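Local coordinates for protein Ribose/Galactose Isomerase (Vibrio parahaemolyticus, PDB 3ONO) that probably interconverts aldose and ketose forms of phosphorylated sugars, at residues 54-59 with 85-90; 169-174 with 203-208. All coordinates share one frame; numbering follows the deposited sequence. Where two conformers were deposited one is given.

Contact 1. Residues 54-59 with 85-90; sequences LGIMAS and NLHPGV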
# COMPACT_ATOMS: atom_id res chain seq x y z
N LEU A 54 20.17 12.16 -12.65
CA LEU A 54 18.94 11.73 -13.31
C LEU A 54 18.06 12.91 -13.72
O LEU A 54 17.50 12.94 -14.83
CB LEU A 54 18.15 10.76 -12.41
CG LEU A 54 18.86 9.46 -12.03
CD1 LEU A 54 17.96 8.59 -11.13
CD2 LEU A 54 19.29 8.66 -13.27
N GLY A 55 17.87 13.86 -12.82
CA GLY A 55 17.02 15.00 -13.13
C GLY A 55 17.57 15.80 -14.31
O GLY A 55 16.82 16.27 -15.18
N ILE A 56 18.89 15.99 -14.32
CA ILE A 56 19.52 16.75 -15.41
C ILE A 56 19.34 16.02 -16.74
O ILE A 56 19.00 16.63 -17.77
CB ILE A 56 21.02 16.97 -15.13
CG1 ILE A 56 21.18 17.86 -13.90
CG2 ILE A 56 21.73 17.60 -16.34
CD1 ILE A 56 22.56 17.75 -13.26
N MSE A 57 19.55 14.71 -16.71
CA MSE A 57 19.31 13.87 -17.89
C MSE A 57 17.86 13.93 -18.35
O MSE A 57 17.59 14.02 -19.55
CB MSE A 57 19.72 12.41 -17.60
CG MSE A 57 21.17 12.33 -17.21
SE MSE A 57 21.63 10.70 -16.26
CE MSE A 57 21.83 9.64 -17.86
N ALA A 58 16.92 13.92 -17.41
CA ALA A 58 15.52 13.98 -17.83
C ALA A 58 15.25 15.32 -18.51
O ALA A 58 14.56 15.38 -19.54
CB ALA A 58 14.59 13.80 -16.63
N SER A 59 15.80 16.39 -17.94
CA SER A 59 15.60 17.71 -18.56
C SER A 59 16.18 17.74 -19.97
O SER A 59 15.51 18.17 -20.92
CB SER A 59 16.23 18.85 -17.75
OG SER A 59 16.04 20.09 -18.44
N ASN A 85 11.58 17.18 -10.87
CA ASN A 85 10.57 18.25 -10.88
C ASN A 85 11.11 19.67 -10.82
O ASN A 85 10.43 20.62 -11.23
CB ASN A 85 9.53 18.02 -9.77
CG ASN A 85 8.41 17.05 -10.20
OD1 ASN A 85 7.67 17.35 -11.14
ND2 ASN A 85 8.29 15.90 -9.54
N LEU A 86 12.35 19.84 -10.34
CA LEU A 86 12.91 21.20 -10.33
C LEU A 86 13.10 21.74 -11.74
O LEU A 86 13.10 22.95 -11.95
CB LEU A 86 14.24 21.25 -9.58
CG LEU A 86 15.43 20.55 -10.24
CD1 LEU A 86 16.25 21.56 -11.09
CD2 LEU A 86 16.33 19.92 -9.17
N HIS A 87 13.28 20.85 -12.71
CA HIS A 87 13.62 21.32 -14.07
C HIS A 87 12.40 21.75 -14.86
O HIS A 87 11.39 21.05 -14.88
CB HIS A 87 14.34 20.22 -14.84
CG HIS A 87 15.65 19.83 -14.24
ND1 HIS A 87 16.83 20.50 -14.51
CD2 HIS A 87 15.97 18.83 -13.39
CE1 HIS A 87 17.82 19.93 -13.84
NE2 HIS A 87 17.32 18.92 -13.14
N PRO A 88 12.48 22.90 -15.54
CA PRO A 88 11.35 23.24 -16.40
C PRO A 88 11.16 22.17 -17.46
O PRO A 88 12.13 21.55 -17.93
CB PRO A 88 11.78 24.58 -17.05
CG PRO A 88 13.31 24.54 -17.02
CD PRO A 88 13.66 23.77 -15.73
N GLY A 89 9.91 21.95 -17.85
CA GLY A 89 9.62 20.98 -18.89
C GLY A 89 9.60 19.54 -18.41
O GLY A 89 9.36 18.64 -19.21
N VAL A 90 9.89 19.31 -17.13
CA VAL A 90 9.88 17.96 -16.56
C VAL A 90 8.83 17.87 -15.48
O VAL A 90 8.96 18.50 -14.43
CB VAL A 90 11.24 17.60 -15.94
CG1 VAL A 90 11.24 16.15 -15.44
CG2 VAL A 90 12.36 17.83 -16.98
O HOH W 1 16.60 21.98 -16.84
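The imidazole of H87 leans against helix 51-63, lying along the turn from G55 to S59. At the root of the side chain, CB of H87 packs 3.7 Å from CB of S59, and CG keeps to the same methylene. The first torsion sets CG opposite the carbonyl carbon (chi1 -63°), which sends the ring toward the helix. On one branch, ND1 of H87 shares a water with OG of S59, at 2.8 Å from ND1; that hydroxyl also hydrogen-bonds N63. On the other, CD2 of H87 sits 3.2 Å from O of G55, a carbonyl lying over one ring face. NE2 of H87 follows, 3.3 Å from C of G55, an approach made possible because G55 has no side chain. CE1 of H87 ends against CG1 of I56 at 3.9 Å, while CD1 of L86 covers the opposite face, so the ring is sandwiched. Nearby, CG2 of V90 lies on CA of S59 at 3.6 Å. A type II turn from H87 to V90 brings both side chains to the helix: P88 suits its second position, and G89 takes the positive phi (80°) of the third. In this Rossmann-like alpha/beta domain, the loop linking helix 78-85 to strand 92-94 thus rests on helix 51-63; C84 touches A58 and V90, helix 180-186 packs on I56, and V167 of a second subunit packs on H87.

Contact 2. Residues 169-174 with 203-208; sequences KDVVEG and PEIAEY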
# COMPACT_ATOMS: atom_id res chain seq x y z
N LYS A 169 15.00 29.72 -15.01
CA LYS A 169 15.73 30.35 -16.11
C LYS A 169 15.44 29.62 -17.42
O LYS A 169 14.88 28.51 -17.41
CB LYS A 169 17.23 30.29 -15.82
CG LYS A 169 17.60 31.06 -14.60
CD LYS A 169 19.08 30.82 -14.23
CE LYS A 169 19.42 31.44 -12.88
NZ LYS A 169 20.72 30.93 -12.30
N ASP A 170 15.80 30.23 -18.54
CA ASP A 170 15.72 29.54 -19.82
C ASP A 170 16.48 28.22 -19.68
O ASP A 170 17.42 28.13 -18.89
CB ASP A 170 16.29 30.41 -20.95
CG ASP A 170 15.43 31.64 -21.24
OD1 ASP A 170 14.25 31.68 -20.82
OD2 ASP A 170 15.93 32.57 -21.92
N VAL A 171 16.08 27.19 -20.41
CA VAL A 171 16.69 25.87 -20.21
C VAL A 171 18.21 25.86 -20.26
O VAL A 171 18.88 25.42 -19.32
CB VAL A 171 16.12 24.84 -21.19
CG1 VAL A 171 16.87 23.52 -21.04
CG2 VAL A 171 14.64 24.64 -20.92
N VAL A 172 18.78 26.37 -21.34
CA VAL A 172 20.23 26.30 -21.45
C VAL A 172 20.94 27.16 -20.41
O VAL A 172 21.91 26.70 -19.80
CB VAL A 172 20.71 26.56 -22.88
CG1 VAL A 172 22.23 26.59 -22.92
CG2 VAL A 172 20.17 25.46 -23.79
N GLU A 173 20.43 28.37 -20.17
CA GLU A 173 21.01 29.23 -19.15
C GLU A 173 21.01 28.52 -17.81
O GLU A 173 21.97 28.60 -17.05
CB GLU A 173 20.23 30.54 -18.99
CG GLU A 173 20.90 31.48 -17.97
CD GLU A 173 20.24 32.85 -17.85
OE1 GLU A 173 19.47 33.24 -18.75
OE2 GLU A 173 20.50 33.54 -16.83
N GLY A 174 19.90 27.86 -17.50
CA GLY A 174 19.80 27.13 -16.24
C GLY A 174 20.81 25.99 -16.14
O GLY A 174 21.44 25.77 -15.09
N PRO A 203 18.67 22.35 -31.61
CA PRO A 203 20.11 22.51 -31.82
C PRO A 203 20.85 23.19 -30.68
O PRO A 203 22.00 22.81 -30.42
CB PRO A 203 20.18 23.37 -33.09
CG PRO A 203 18.97 22.95 -33.86
CD PRO A 203 17.89 22.72 -32.81
N GLU A 204 20.25 24.18 -30.02
CA GLU A 204 20.98 24.88 -28.98
C GLU A 204 21.40 23.92 -27.86
O GLU A 204 22.50 24.04 -27.30
CB GLU A 204 20.20 26.06 -28.40
CG GLU A 204 21.06 26.86 -27.40
CD GLU A 204 20.34 28.00 -26.68
OE1 GLU A 204 19.08 28.02 -26.70
OE2 GLU A 204 21.04 28.87 -26.09
N ILE A 205 20.53 22.97 -27.56
CA ILE A 205 20.83 21.98 -26.52
C ILE A 205 21.93 21.03 -26.98
O ILE A 205 22.89 20.76 -26.26
CB ILE A 205 19.58 21.22 -26.08
CG1 ILE A 205 18.54 22.20 -25.53
CG2 ILE A 205 19.94 20.16 -25.03
CD1 ILE A 205 17.26 21.52 -25.01
N ALA A 206 21.81 20.55 -28.22
CA ALA A 206 22.85 19.68 -28.78
C ALA A 206 24.21 20.38 -28.74
O ALA A 206 25.21 19.79 -28.32
CB ALA A 206 22.50 19.30 -30.20
N GLU A 207 24.26 21.63 -29.17
CA GLU A 207 25.53 22.34 -29.19
C GLU A 207 26.10 22.50 -27.78
O GLU A 207 27.30 22.36 -27.57
CB GLU A 207 25.40 23.70 -29.89
CG GLU A 207 25.33 23.58 -31.41
CD GLU A 207 26.52 22.83 -32.01
OE1 GLU A 207 27.67 23.26 -31.77
OE2 GLU A 207 26.30 21.82 -32.70
N TYR A 208 25.22 22.78 -26.82
CA TYR A 208 25.66 22.90 -25.43
C TYR A 208 26.21 21.58 -24.92
O TYR A 208 27.29 21.54 -24.33
CB TYR A 208 24.52 23.37 -24.53
CG TYR A 208 24.83 23.20 -23.06
CD1 TYR A 208 25.83 23.96 -22.45
CD2 TYR A 208 24.11 22.29 -22.27
CE1 TYR A 208 26.12 23.81 -21.11
CE2 TYR A 208 24.40 22.14 -20.93
CZ TYR A 208 25.40 22.89 -20.35
OH TYR A 208 25.70 22.74 -19.02
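V172 pushes its isopropyl group toward helix 203-212, where E204, I205 and Y208 receive it. The tight part lies at one methyl: CG2 of V172 comes to 4.0 Å from CG1 of I205 and 3.9 Å from CD of E204. CG1 of V172, opposite the backbone N (chi1 175°), reaches CB of Y208 less closely, at 4.3 Å. A compact, branched valine fits here because its two methyls can each meet different neighbours while the backbones stay close, with CA of V172 and CA of I205 6.7 Å apart. Both segments belong to the all-helical C-terminal part of the chain, where short helices follow one another without intervening strands; here the first turn of helix 171-177 meets the first two turns of helix 203-212. I205 also packs on I60 and N63, joining this helical layer to helix 51-63, and the Y208 hydroxyl finds its hydrogen bond at Q180. Contact is loosest at V171, whose CG1 only just meets CD1 of I205 at 4.5 Å. On the solvent flank the end of the extended E204 chain, carboxylate included, lies against V172 by van der Waals contact alone; glutamate suits this exposed edge of the helix, its long chain passing over the valine.

In the fold
The two contacts lie in series along the chain, their centres 13 Å apart, yet they touch directly: CG of P88 in contact 1 packs 4.1 Å from CG2 of V171 in contact 2. N63, near the end of helix 51-63, also joins them, hydrogen-bonding S59 and P88 while packing against V171 and I205. Contact 1 belongs to the core of the alpha/beta domain, its centre about 8 Å from the centre of the chain; contact 2, whose centre lies about 19 Å from that point, ties together helices of the C-terminal region. Both reach a second subunit: contact 1 meets V167 of that chain, and segment 169-174 uses K169, whose NZ hydrogen-bonds O of A166 of that chain.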